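Local coordinates for uncharacterized protein Atu2773 (Agrobacterium tumefaciens, PDB 2QV5) that is of unknown function but is a member of the divergent polysaccharide deacetylase family and may act on carbohydrate, at residues Val129-Gly134 against Leu159-Ser164; Ile86-Phe91 against Arg136-Gln141; Arg51-Glu56 against Ala225-Trp230; Ala33-Gly38 against Ile214-Ala219. All blocks are in the same frame, centred on the assembly; numbering follows the deposited sequence.

Overall arrangement
All four contacts are largely buried. Contacts 1 and 4 lie in the parallel sheet, their centres 8 and 7 Å from the centre of the chain, and touch where M130 and L159 meet V35. Contact 4 is backbone pairing with aliphatic side chains and glycines; contact 1 has a single bridge and a polar network at the strand ends. Contacts 2 and 3 lie farther out, each about 16 Å from that centre and on opposite sides of it. Contact 2 starts on strand 82-88, sheet neighbour of contact 1's strand 128-131, where the two touch, and holds a loop by one carbonyl and apolar packing. Contact 3 sets a helix end against helix 221-233, whose I227 also packs on contact 4.

Contact 1. Residues Val129-Gly134 against Leu159-Ser164; sequences VMNYLG and LDDGSS
N131 and D161 carry the polar part of this contact, with amide and carboxylate planes 88° apart. The OD1 of N131 accepts the backbone N of D161 at 2.8 Å, in the carbonyl plane and on a lone pair. Its ND2 gives one hydrogen to D161 OD1 at 2.8 Å, reaching that oxygen from above the carboxylate plane, and the other to L133 O, so three bonds fix the rotation of the amide. With CG between the backbone N and the carbonyl carbon (chi1 59°), the amide of N131 is held close enough to its own chain to reach L133 O. D161 OD1 takes two more bonds, from S163 N and from S163 OG, the latter at 2.6 Å; the first makes an Asx turn. Three donors thus converge on D161 OD1.

The backbones meet as parallel neighbours at the C-terminal ends of strands 128-131 and 157-160, a beta-alpha-beta unit crossing over through helix 141-153. L159 N bonds V129 O at 2.8 Å, nearly straight at 176°, and M130 CA sits 3.2 Å from L159 O.

M130 CE and L159 CD2 make the nearest apolar contact, 3.8 Å apart, on side chains running side by side. Two waters add bridges: one molecule links L133 N to D161 OD2, another joins L133 O to S163 OG and S164 OG.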
loop_
_atom_site.group_PDB
_atom_site.type_symbol
_atom_site.label_atom_id
_atom_site.label_comp_id
_atom_site.label_asym_id
_atom_site.label_seq_id
_atom_site.Cartn_x
_atom_site.Cartn_y
_atom_site.Cartn_z
ATOM N N VAL A 129 -3.886 4.641 -1.213
ATOM C CA VAL A 129 -4.214 3.981 0.035
ATOM C C VAL A 129 -4.183 2.472 -0.157
ATOM O O VAL A 129 -4.366 1.962 -1.274
ATOM C CB VAL A 129 -5.599 4.421 0.616
ATOM C CG1 VAL A 129 -5.694 5.934 0.783
ATOM C CG2 VAL A 129 -6.733 3.917 -0.253
ATOM N N MET A 130 -3.939 1.754 0.931
ATOM C CA MET A 130 -4.071 0.306 0.906
ATOM C C MET A 130 -4.841 -0.140 2.142
ATOM O O MET A 130 -4.878 0.572 3.135
ATOM C CB MET A 130 -2.702 -0.402 0.767
ATOM C CG MET A 130 -1.662 -0.074 1.832
ATOM S SD MET A 130 -0.048 -0.946 1.729
ATOM C CE MET A 130 -0.528 -2.550 1.130
ATOM N N ASN A 131 -5.487 -1.297 2.062
ATOM C CA ASN A 131 -6.237 -1.817 3.202
ATOM C C ASN A 131 -5.282 -2.374 4.237
ATOM O O ASN A 131 -4.252 -2.949 3.890
ATOM C CB ASN A 131 -7.218 -2.913 2.767
ATOM C CG ASN A 131 -6.529 -4.084 2.111
ATOM O OD1 ASN A 131 -5.916 -3.945 1.053
ATOM N ND2 ASN A 131 -6.616 -5.251 2.743
ATOM N N TYR A 132 -5.603 -2.148 5.505
ATOM C CA TYR A 132 -5.058 -2.960 6.568
ATOM C C TYR A 132 -6.216 -3.830 7.025
ATOM O O TYR A 132 -7.254 -3.306 7.472
ATOM C CB TYR A 132 -4.499 -2.129 7.723
ATOM C CG TYR A 132 -4.025 -3.007 8.868
ATOM C CD1 TYR A 132 -3.062 -4.001 8.655
ATOM C CD2 TYR A 132 -4.559 -2.869 10.150
ATOM C CE1 TYR A 132 -2.638 -4.830 9.693
ATOM C CE2 TYR A 132 -4.132 -3.691 11.201
ATOM C CZ TYR A 132 -3.174 -4.668 10.964
ATOM O OH TYR A 132 -2.755 -5.484 11.995
ATOM N N LEU A 133 -6.037 -5.142 6.870
ATOM C CA LEU A 133 -7.071 -6.161 7.133
ATOM C C LEU A 133 -8.268 -5.992 6.196
ATOM O O LEU A 133 -8.091 -5.936 4.982
ATOM C CB LEU A 133 -7.454 -6.230 8.621
ATOM C CG LEU A 133 -6.313 -6.422 9.630
ATOM C CD1 LEU A 133 -6.849 -6.401 11.032
ATOM C CD2 LEU A 133 -5.558 -7.717 9.377
ATOM N N GLY A 134 -9.476 -5.935 6.751
ATOM C CA GLY A 134 -10.660 -5.632 5.963
ATOM C C GLY A 134 -11.408 -6.811 5.392
ATOM O O GLY A 134 -12.187 -6.637 4.461
ATOM N N LEU A 159 -4.751 0.230 -3.479
ATOM C CA LEU A 159 -4.072 -1.054 -3.561
ATOM C C LEU A 159 -4.744 -2.025 -2.588
ATOM O O LEU A 159 -4.796 -1.796 -1.382
ATOM C CB LEU A 159 -2.568 -0.895 -3.267
ATOM C CG LEU A 159 -1.740 -2.187 -3.289
ATOM C CD1 LEU A 159 -1.597 -2.751 -4.703
ATOM C CD2 LEU A 159 -0.390 -1.973 -2.666
ATOM N N ASP A 160 -5.296 -3.099 -3.125
ATOM C CA ASP A 160 -5.915 -4.117 -2.296
ATOM C C ASP A 160 -4.850 -5.187 -2.062
ATOM O O ASP A 160 -4.235 -5.684 -3.013
ATOM C CB ASP A 160 -7.164 -4.653 -3.019
ATOM C CG ASP A 160 -8.015 -5.594 -2.156
ATOM O OD1 ASP A 160 -7.475 -6.518 -1.509
ATOM O OD2 ASP A 160 -9.256 -5.426 -2.163
ATOM N N ASP A 161 -4.609 -5.549 -0.805
ATOM C CA ASP A 161 -3.505 -6.486 -0.508
ATOM C C ASP A 161 -3.759 -7.956 -0.921
ATOM O O ASP A 161 -2.852 -8.788 -0.872
ATOM C CB ASP A 161 -3.040 -6.366 0.953
ATOM C CG ASP A 161 -3.989 -7.019 1.945
ATOM O OD1 ASP A 161 -5.136 -7.350 1.589
ATOM O OD2 ASP A 161 -3.575 -7.180 3.114
ATOM N N GLY A 162 -5.003 -8.256 -1.291
ATOM C CA GLY A 162 -5.379 -9.568 -1.816
ATOM C C GLY A 162 -5.638 -10.629 -0.765
ATOM O O GLY A 162 -5.844 -11.796 -1.103
ATOM N N SER A 163 -5.641 -10.233 0.508
ATOM C CA SER A 163 -5.849 -11.170 1.615
ATOM C C SER A 163 -7.278 -11.713 1.738
ATOM O O SER A 163 -7.508 -12.707 2.429
ATOM C CB SER A 163 -5.378 -10.567 2.940
ATOM O OG SER A 163 -5.926 -9.283 3.171
ATOM N N SER A 164 -8.229 -11.064 1.068
ATOM C CA SER A 164 -9.606 -11.554 0.986
ATOM C C SER A 164 -9.956 -11.861 -0.456
ATOM O O SER A 164 -9.927 -10.972 -1.315
ATOM C CB SER A 164 -10.586 -10.521 1.537
ATOM O OG SER A 164 -10.161 -10.049 2.800
HETATM O O HOH W 1 -4.389 -6.934 5.596
HETATM O O HOH W 2 -8.358 -8.388 3.343
#

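Contact 2. Residues Ile86-Phe91 against Arg136-Gln141; sequences IPLEPF and RFLAEQ
L88 reaches across to F137 and L138, meeting each side chain at about a right angle. The contact pins the loop between strand 128-131 and helix 141-153, part of a beta-alpha-beta unit, against the end of the adjoining strand 82-88. L88 CD2 lies over one face of the F137 ring, offset toward the rim, with F137 CD2 4.0 Å away. The other branch, CD1, meets L138 CD2 at 3.8 Å. F137 also packs on A143, L144 and V147 of helix 141-153.

E89 and R136 run side by side, yet the acid does not grip the guanidinium: OE2 lies 4.5 Å from R136 NH1, well out of its plane, so any attraction is probably of charge alone, with no N-H pointing at the oxygen. E89 OE1 instead accepts from A105 N. Bends at chi2 and chi3 (72° and 54°) turn the R136 chain back toward F91, whose ring plane stands 58° from the guanidinium. One face of that ring looks onto the R136 backbone, with N above its centre, while F91 CD1 sits at the guanidinium edge, 3.6 Å from R136 NE. Between these side chains, E89 O receives F137 N at 3.1 Å and, more weakly, R136 N, also at 3.1 Å.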
loop_
_atom_site.group_PDB
_atom_site.type_symbol
_atom_site.label_atom_id
_atom_site.label_comp_id
_atom_site.label_asym_id
_atom_site.label_seq_id
_atom_site.Cartn_x
_atom_site.Cartn_y
_atom_site.Cartn_z
ATOM N N ILE A 86 -5.100 2.060 5.572
ATOM C CA ILE A 86 -6.356 2.380 6.231
ATOM C C ILE A 86 -6.916 1.155 6.952
ATOM O O ILE A 86 -7.160 0.131 6.317
ATOM C CB ILE A 86 -7.387 2.900 5.201
ATOM C CG1 ILE A 86 -6.839 4.132 4.477
ATOM C CG2 ILE A 86 -8.724 3.222 5.871
ATOM C CD1 ILE A 86 -6.611 5.305 5.399
ATOM N N PRO A 87 -7.123 1.256 8.280
ATOM C CA PRO A 87 -7.702 0.134 9.036
ATOM C C PRO A 87 -9.160 -0.154 8.638
ATOM O O PRO A 87 -10.001 0.739 8.691
ATOM C CB PRO A 87 -7.608 0.605 10.497
ATOM C CG PRO A 87 -7.526 2.075 10.437
ATOM C CD PRO A 87 -6.828 2.413 9.144
ATOM N N LEU A 88 -9.432 -1.390 8.219
ATOM C CA LEU A 88 -10.773 -1.813 7.795
ATOM C C LEU A 88 -11.231 -3.041 8.581
ATOM O O LEU A 88 -10.399 -3.819 9.042
ATOM C CB LEU A 88 -10.804 -2.119 6.297
ATOM C CG LEU A 88 -10.386 -1.085 5.245
ATOM C CD1 LEU A 88 -10.555 -1.727 3.878
ATOM C CD2 LEU A 88 -11.218 0.180 5.321
ATOM N N GLU A 89 -12.547 -3.217 8.722
ATOM C CA GLU A 89 -13.101 -4.242 9.628
ATOM C C GLU A 89 -12.743 -5.666 9.211
ATOM O O GLU A 89 -13.110 -6.097 8.118
ATOM C CB GLU A 89 -14.618 -4.115 9.758
ATOM C CG GLU A 89 -15.209 -4.919 10.918
ATOM C CD GLU A 89 -16.719 -5.044 10.844
ATOM O OE1 GLU A 89 -17.368 -4.151 10.261
ATOM O OE2 GLU A 89 -17.262 -6.038 11.374
ATOM N N PRO A 90 -12.021 -6.391 10.084
ATOM C CA PRO A 90 -11.696 -7.791 9.822
ATOM C C PRO A 90 -12.854 -8.711 10.230
ATOM O O PRO A 90 -13.852 -8.237 10.790
ATOM C CB PRO A 90 -10.476 -8.028 10.705
ATOM C CG PRO A 90 -10.673 -7.101 11.873
ATOM C CD PRO A 90 -11.482 -5.927 11.377
ATOM N N PHE A 91 -12.724 -10.008 9.954
ATOM C CA PHE A 91 -13.740 -10.991 10.353
ATOM C C PHE A 91 -13.842 -11.219 11.867
ATOM O O PHE A 91 -14.909 -11.577 12.373
ATOM C CB PHE A 91 -13.519 -12.326 9.637
ATOM C CG PHE A 91 -14.060 -12.356 8.238
ATOM C CD1 PHE A 91 -15.432 -12.249 8.007
ATOM C CD2 PHE A 91 -13.201 -12.496 7.151
ATOM C CE1 PHE A 91 -15.941 -12.273 6.716
ATOM C CE2 PHE A 91 -13.701 -12.527 5.853
ATOM C CZ PHE A 91 -15.077 -12.411 5.636
ATOM N N ARG A 136 -13.983 -8.531 6.458
ATOM C CA ARG A 136 -15.422 -8.266 6.474
ATOM C C ARG A 136 -15.786 -7.085 5.571
ATOM O O ARG A 136 -16.699 -7.196 4.753
ATOM C CB ARG A 136 -15.903 -8.031 7.917
ATOM C CG ARG A 136 -17.369 -7.587 8.096
ATOM C CD ARG A 136 -18.383 -8.700 7.813
ATOM N NE ARG A 136 -18.139 -9.913 8.598
ATOM C CZ ARG A 136 -18.817 -10.268 9.689
ATOM N NH1 ARG A 136 -19.801 -9.507 10.155
ATOM N NH2 ARG A 136 -18.503 -11.393 10.318
ATOM N N PHE A 137 -15.053 -5.977 5.709
ATOM C CA PHE A 137 -15.359 -4.720 5.016
ATOM C C PHE A 137 -15.324 -4.807 3.482
ATOM O O PHE A 137 -16.214 -4.278 2.805
ATOM C CB PHE A 137 -14.426 -3.602 5.495
ATOM C CG PHE A 137 -14.917 -2.216 5.172
ATOM C CD1 PHE A 137 -15.753 -1.545 6.052
ATOM C CD2 PHE A 137 -14.540 -1.582 3.991
ATOM C CE1 PHE A 137 -16.214 -0.270 5.760
ATOM C CE2 PHE A 137 -14.994 -0.304 3.694
ATOM C CZ PHE A 137 -15.825 0.355 4.579
ATOM N N LEU A 138 -14.309 -5.484 2.949
ATOM C CA LEU A 138 -14.078 -5.541 1.503
ATOM C C LEU A 138 -15.114 -6.350 0.734
ATOM O O LEU A 138 -15.292 -6.145 -0.465
ATOM C CB LEU A 138 -12.648 -6.032 1.193
ATOM C CG LEU A 138 -11.501 -5.111 1.647
ATOM C CD1 LEU A 138 -10.154 -5.857 1.654
ATOM C CD2 LEU A 138 -11.425 -3.793 0.841
ATOM N N ALA A 139 -15.794 -7.258 1.430
ATOM C CA ALA A 139 -16.859 -8.070 0.840
ATOM C C ALA A 139 -18.241 -7.385 0.849
ATOM O O ALA A 139 -19.220 -7.956 0.360
ATOM C CB ALA A 139 -16.923 -9.429 1.545
ATOM N N GLU A 140 -18.316 -6.166 1.388
ATOM C CA GLU A 140 -19.585 -5.448 1.536
ATOM C C GLU A 140 -19.708 -4.227 0.623
ATOM O O GLU A 140 -19.174 -3.158 0.936
ATOM C CB GLU A 140 -19.798 -5.049 2.997
ATOM C CG GLU A 140 -19.817 -6.224 3.973
ATOM C CD GLU A 140 -21.069 -7.075 3.860
ATOM O OE1 GLU A 140 -22.172 -6.558 4.155
ATOM O OE2 GLU A 140 -20.948 -8.267 3.495
ATOM N N GLN A 141 -20.426 -4.402 -0.492
ATOM C CA GLN A 141 -20.565 -3.391 -1.554
ATOM C C GLN A 141 -21.016 -2.032 -1.026
ATOM O O GLN A 141 -20.410 -1.011 -1.336
ATOM C CB GLN A 141 -21.519 -3.901 -2.647
ATOM C CG GLN A 141 -22.081 -2.847 -3.601
ATOM C CD GLN A 141 -21.325 -2.748 -4.905
ATOM O OE1 GLN A 141 -20.476 -3.584 -5.219
ATOM N NE2 GLN A 141 -21.641 -1.722 -5.685
#

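Contact 3. Residues Arg51-Glu56 against Ala225-Trp230; sequences RDLPPE and AAISKW
The chains come closest at L53 and S228, 4.8 Å between CA atoms, where the backbone has just left the helical conformation of helix 43-52 and passes the flank of helix 221-233. S228 is the central side chain here. Its OG stands 3.0 Å from D52 O, but no hydrogen bond joins them; the hydroxyl is bonded to I224 O, one turn back along its own helix. Lying anti to the carbonyl carbon and beside the backbone N (chi1 -62°), OG is placed for that bond while remaining close to the D52 carbonyl. D52 O is in turn bonded by R232 NH2, so the C-terminal end of helix 43-52 is tied to the second by an arginine from the following turn.

This joins two helices of the layer flanking the parallel sheet: helix 43-52 follows strand 30-39, and helix 221-233 follows strand 212-218. L53 supplies the apolar side. Its CD2 branch touches both S228 OG, at 3.4 Å, and I227 CG2, at 3.7 Å, and both L53 and I227 also rest on V36 of the sheet. P54 closes against the helix with its ring atom CD 4.0 Å from S228 CA.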
loop_
_atom_site.group_PDB
_atom_site.type_symbol
_atom_site.label_atom_id
_atom_site.label_comp_id
_atom_site.label_asym_id
_atom_site.label_seq_id
_atom_site.Cartn_x
_atom_site.Cartn_y
_atom_site.Cartn_z
ATOM N N ARG A 51 16.442 2.716 6.926
ATOM C CA ARG A 51 17.895 2.480 6.831
ATOM C C ARG A 51 18.284 1.464 5.743
ATOM O O ARG A 51 19.281 1.656 5.035
ATOM C CB ARG A 51 18.401 2.001 8.195
ATOM C CG ARG A 51 19.902 1.903 8.374
ATOM C CD ARG A 51 20.189 1.321 9.753
ATOM N NE ARG A 51 21.553 0.813 9.880
ATOM C CZ ARG A 51 21.909 -0.457 9.699
ATOM N NH1 ARG A 51 21.002 -1.375 9.379
ATOM N NH2 ARG A 51 23.182 -0.812 9.842
ATOM N N ASP A 52 17.496 0.396 5.613
ATOM C CA ASP A 52 17.884 -0.765 4.804
ATOM C C ASP A 52 17.269 -0.915 3.412
ATOM O O ASP A 52 17.928 -1.431 2.506
ATOM C CB ASP A 52 17.657 -2.067 5.581
ATOM C CG ASP A 52 18.577 -2.215 6.780
ATOM O OD1 ASP A 52 19.515 -1.401 6.948
ATOM O OD2 ASP A 52 18.345 -3.155 7.567
ATOM N N LEU A 53 16.007 -0.523 3.242
ATOM C CA LEU A 53 15.333 -0.733 1.956
ATOM C C LEU A 53 15.802 0.318 0.953
ATOM O O LEU A 53 15.948 1.474 1.316
ATOM C CB LEU A 53 13.803 -0.699 2.104
ATOM C CG LEU A 53 13.205 -1.782 3.021
ATOM C CD1 LEU A 53 11.833 -1.396 3.537
ATOM C CD2 LEU A 53 13.144 -3.133 2.329
ATOM N N PRO A 54 16.070 -0.091 -0.303
ATOM C CA PRO A 54 16.347 0.893 -1.353
ATOM C C PRO A 54 15.093 1.725 -1.665
ATOM O O PRO A 54 13.966 1.245 -1.430
ATOM C CB PRO A 54 16.753 0.018 -2.546
ATOM C CG PRO A 54 16.086 -1.277 -2.297
ATOM C CD PRO A 54 16.165 -1.469 -0.819
ATOM N N PRO A 55 15.278 2.974 -2.154
ATOM C CA PRO A 55 14.164 3.918 -2.390
ATOM C C PRO A 55 13.091 3.449 -3.376
ATOM O O PRO A 55 12.023 4.050 -3.454
ATOM C CB PRO A 55 14.859 5.157 -2.954
ATOM C CG PRO A 55 16.205 4.728 -3.353
ATOM C CD PRO A 55 16.579 3.593 -2.449
ATOM N N GLU A 56 13.392 2.393 -4.122
ATOM C CA GLU A 56 12.468 1.842 -5.109
ATOM C C GLU A 56 11.351 1.051 -4.437
ATOM O O GLU A 56 10.331 0.793 -5.050
ATOM C CB GLU A 56 13.216 0.943 -6.090
ATOM C CG GLU A 56 14.095 1.691 -7.100
ATOM C CD GLU A 56 15.510 1.980 -6.582
ATOM O OE1 GLU A 56 15.811 1.683 -5.399
ATOM O OE2 GLU A 56 16.320 2.516 -7.367
ATOM N N ALA A 225 15.310 -7.424 5.600
ATOM C CA ALA A 225 16.599 -7.961 5.162
ATOM C C ALA A 225 16.514 -8.689 3.804
ATOM O O ALA A 225 17.334 -8.437 2.908
ATOM C CB ALA A 225 17.222 -8.864 6.263
ATOM N N ALA A 226 15.506 -9.542 3.638
ATOM C CA ALA A 226 15.326 -10.316 2.405
ATOM C C ALA A 226 14.936 -9.435 1.233
ATOM O O ALA A 226 15.463 -9.607 0.146
ATOM C CB ALA A 226 14.279 -11.418 2.592
ATOM N N ILE A 227 14.015 -8.498 1.467
ATOM C CA ILE A 227 13.556 -7.567 0.431
ATOM C C ILE A 227 14.653 -6.585 0.034
ATOM O O ILE A 227 14.863 -6.360 -1.152
ATOM C CB ILE A 227 12.236 -6.857 0.844
ATOM C CG1 ILE A 227 11.094 -7.881 0.873
ATOM C CG2 ILE A 227 11.869 -5.674 -0.087
ATOM C CD1 ILE A 227 9.874 -7.373 1.510
ATOM N N SER A 228 15.388 -6.045 1.006
ATOM C CA SER A 228 16.520 -5.164 0.682
ATOM C C SER A 228 17.509 -5.828 -0.272
ATOM O O SER A 228 17.862 -5.252 -1.300
ATOM C CB SER A 228 17.265 -4.713 1.939
ATOM O OG SER A 228 16.415 -3.959 2.782
ATOM N N LYS A 229 17.935 -7.038 0.075
ATOM C CA LYS A 229 18.909 -7.790 -0.716
ATOM C C LYS A 229 18.396 -8.134 -2.128
ATOM O O LYS A 229 19.094 -7.896 -3.121
ATOM C CB LYS A 229 19.295 -9.057 0.043
ATOM C CG LYS A 229 20.309 -9.952 -0.658
ATOM C CD LYS A 229 20.453 -11.269 0.095
ATOM C CE LYS A 229 21.506 -12.172 -0.526
ATOM N NZ LYS A 229 21.393 -12.246 -2.011
ATOM N N TRP A 230 17.183 -8.696 -2.202
ATOM C CA TRP A 230 16.565 -9.079 -3.475
ATOM C C TRP A 230 16.358 -7.878 -4.430
ATOM O O TRP A 230 16.688 -7.973 -5.620
ATOM C CB TRP A 230 15.238 -9.808 -3.217
ATOM C CG TRP A 230 14.643 -10.461 -4.444
ATOM C CD1 TRP A 230 14.851 -11.735 -4.877
ATOM C CD2 TRP A 230 13.748 -9.856 -5.388
ATOM N NE1 TRP A 230 14.144 -11.964 -6.034
ATOM C CE2 TRP A 230 13.460 -10.824 -6.370
ATOM C CE3 TRP A 230 13.162 -8.587 -5.498
ATOM C CZ2 TRP A 230 12.608 -10.567 -7.455
ATOM C CZ3 TRP A 230 12.321 -8.328 -6.582
ATOM C CH2 TRP A 230 12.051 -9.318 -7.543
#

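Contact 4. Residues Ala33-Gly38 against Ile214-Ala219; sequences AIVVGG and IGVASA
V35 and V216 pair at the middle of this contact, V35 CB and V216 CG1 being 4.1 Å apart on the face that also carries A33 and I214. There A33 CB meets I214 CG1. On the other face V36 holds CG1 anti to its backbone N (chi1 177°), which brings that methyl over the end of strand 212-218: it lies 4.0 Å from A219 CB and 3.7 Å from S218 O. I34 is in register with G215, and its CG2 lies 4.1 Å from G215 O.

Around this apolar centre the backbones form a regular parallel pairing, five residues on each strand from A33 with I214 to G37 with S218, their directions 26° apart. Four bonds alternate between the chains. G215 N to A33 O and V35 N to G215 O are both 2.9 Å; A217 N to V35 O and G37 N to A217 O are both 2.7 Å. The last bond, A219 N to G37 O, is weak at 123°, as strand 212-218 gives way to loop. At this polar edge Q85 OE1 bonds G38 N, and D188 OD2 bonds S218 N.

In the parallel sheet, consistent with the distorted beta/alpha barrel of polysaccharide deacetylases, strand 30-39 also bonds strand 58-62, while strand 212-218 pairs with strand 180-186. I227 of helix 221-233 packs on I34, V36 and A217, and W230 on I34; helix 244-247 lies on A33, V35 and I214, with M130 of strand 128-131 meeting V35 and V216.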
loop_
_atom_site.group_PDB
_atom_site.type_symbol
_atom_site.label_atom_id
_atom_site.label_comp_id
_atom_site.label_asym_id
_atom_site.label_seq_id
_atom_site.Cartn_x
_atom_site.Cartn_y
_atom_site.Cartn_z
ATOM N N ALA A 33 6.724 -3.969 -8.296
ATOM C CA ALA A 33 6.588 -3.078 -7.132
ATOM C C ALA A 33 6.543 -3.945 -5.884
ATOM O O ALA A 33 6.001 -5.046 -5.910
ATOM C CB ALA A 33 5.333 -2.204 -7.212
ATOM N N ILE A 34 7.157 -3.468 -4.808
ATOM C CA ILE A 34 7.104 -4.170 -3.516
ATOM C C ILE A 34 6.715 -3.135 -2.484
ATOM O O ILE A 34 7.344 -2.077 -2.413
ATOM C CB ILE A 34 8.461 -4.822 -3.107
ATOM C CG1 ILE A 34 8.823 -5.993 -4.028
ATOM C CG2 ILE A 34 8.407 -5.315 -1.637
ATOM C CD1 ILE A 34 10.320 -6.271 -4.109
ATOM N N VAL A 35 5.659 -3.423 -1.727
ATOM C CA VAL A 35 5.246 -2.589 -0.623
ATOM C C VAL A 35 5.636 -3.236 0.706
ATOM O O VAL A 35 5.285 -4.391 0.988
ATOM C CB VAL A 35 3.720 -2.321 -0.651
ATOM C CG1 VAL A 35 3.311 -1.313 0.424
ATOM C CG2 VAL A 35 3.294 -1.848 -2.017
ATOM N N VAL A 36 6.378 -2.492 1.517
ATOM C CA VAL A 36 6.624 -2.908 2.886
ATOM C C VAL A 36 5.779 -1.996 3.766
ATOM O O VAL A 36 6.007 -0.784 3.830
ATOM C CB VAL A 36 8.125 -2.870 3.273
ATOM C CG1 VAL A 36 8.302 -3.261 4.750
ATOM C CG2 VAL A 36 8.930 -3.814 2.392
ATOM N N GLY A 37 4.789 -2.584 4.428
ATOM C CA GLY A 37 3.845 -1.806 5.207
ATOM C C GLY A 37 4.091 -1.869 6.703
ATOM O O GLY A 37 5.048 -2.499 7.167
ATOM N N GLY A 38 3.231 -1.199 7.457
ATOM C CA GLY A 38 3.342 -1.197 8.913
ATOM C C GLY A 38 4.230 -0.107 9.494
ATOM O O GLY A 38 4.471 -0.103 10.698
ATOM N N ILE A 214 3.045 -7.026 -8.245
ATOM C CA ILE A 214 3.137 -6.317 -6.967
ATOM C C ILE A 214 3.224 -7.334 -5.835
ATOM O O ILE A 214 2.395 -8.242 -5.749
ATOM C CB ILE A 214 1.911 -5.401 -6.721
ATOM C CG1 ILE A 214 1.792 -4.312 -7.802
ATOM C CG2 ILE A 214 1.977 -4.773 -5.306
ATOM C CD1 ILE A 214 0.432 -3.594 -7.837
ATOM N N GLY A 215 4.249 -7.197 -4.992
ATOM C CA GLY A 215 4.370 -7.973 -3.765
ATOM C C GLY A 215 4.146 -7.086 -2.557
ATOM O O GLY A 215 4.457 -5.894 -2.592
ATOM N N VAL A 216 3.570 -7.651 -1.499
ATOM C CA VAL A 216 3.364 -6.903 -0.261
ATOM C C VAL A 216 4.023 -7.636 0.917
ATOM O O VAL A 216 4.108 -8.864 0.925
ATOM C CB VAL A 216 1.864 -6.609 0.035
ATOM C CG1 VAL A 216 1.297 -5.602 -0.954
ATOM C CG2 VAL A 216 1.027 -7.882 0.026
ATOM N N ALA A 217 4.531 -6.860 1.865
ATOM C CA ALA A 217 5.111 -7.379 3.098
ATOM C C ALA A 217 4.897 -6.366 4.227
ATOM O O ALA A 217 4.470 -5.232 3.979
ATOM C CB ALA A 217 6.582 -7.655 2.906
ATOM N N SER A 218 5.148 -6.801 5.460
ATOM C CA SER A 218 5.143 -5.934 6.635
ATOM C C SER A 218 6.578 -5.690 7.030
ATOM O O SER A 218 7.472 -6.401 6.560
ATOM C CB SER A 218 4.394 -6.604 7.787
ATOM O OG SER A 218 3.022 -6.699 7.481
ATOM N N ALA A 219 6.810 -4.694 7.889
ATOM C CA ALA A 219 8.167 -4.324 8.313
ATOM C C ALA A 219 8.725 -5.203 9.449
ATOM O O ALA A 219 9.167 -4.697 10.482
ATOM C CB ALA A 219 8.228 -2.833 8.689
#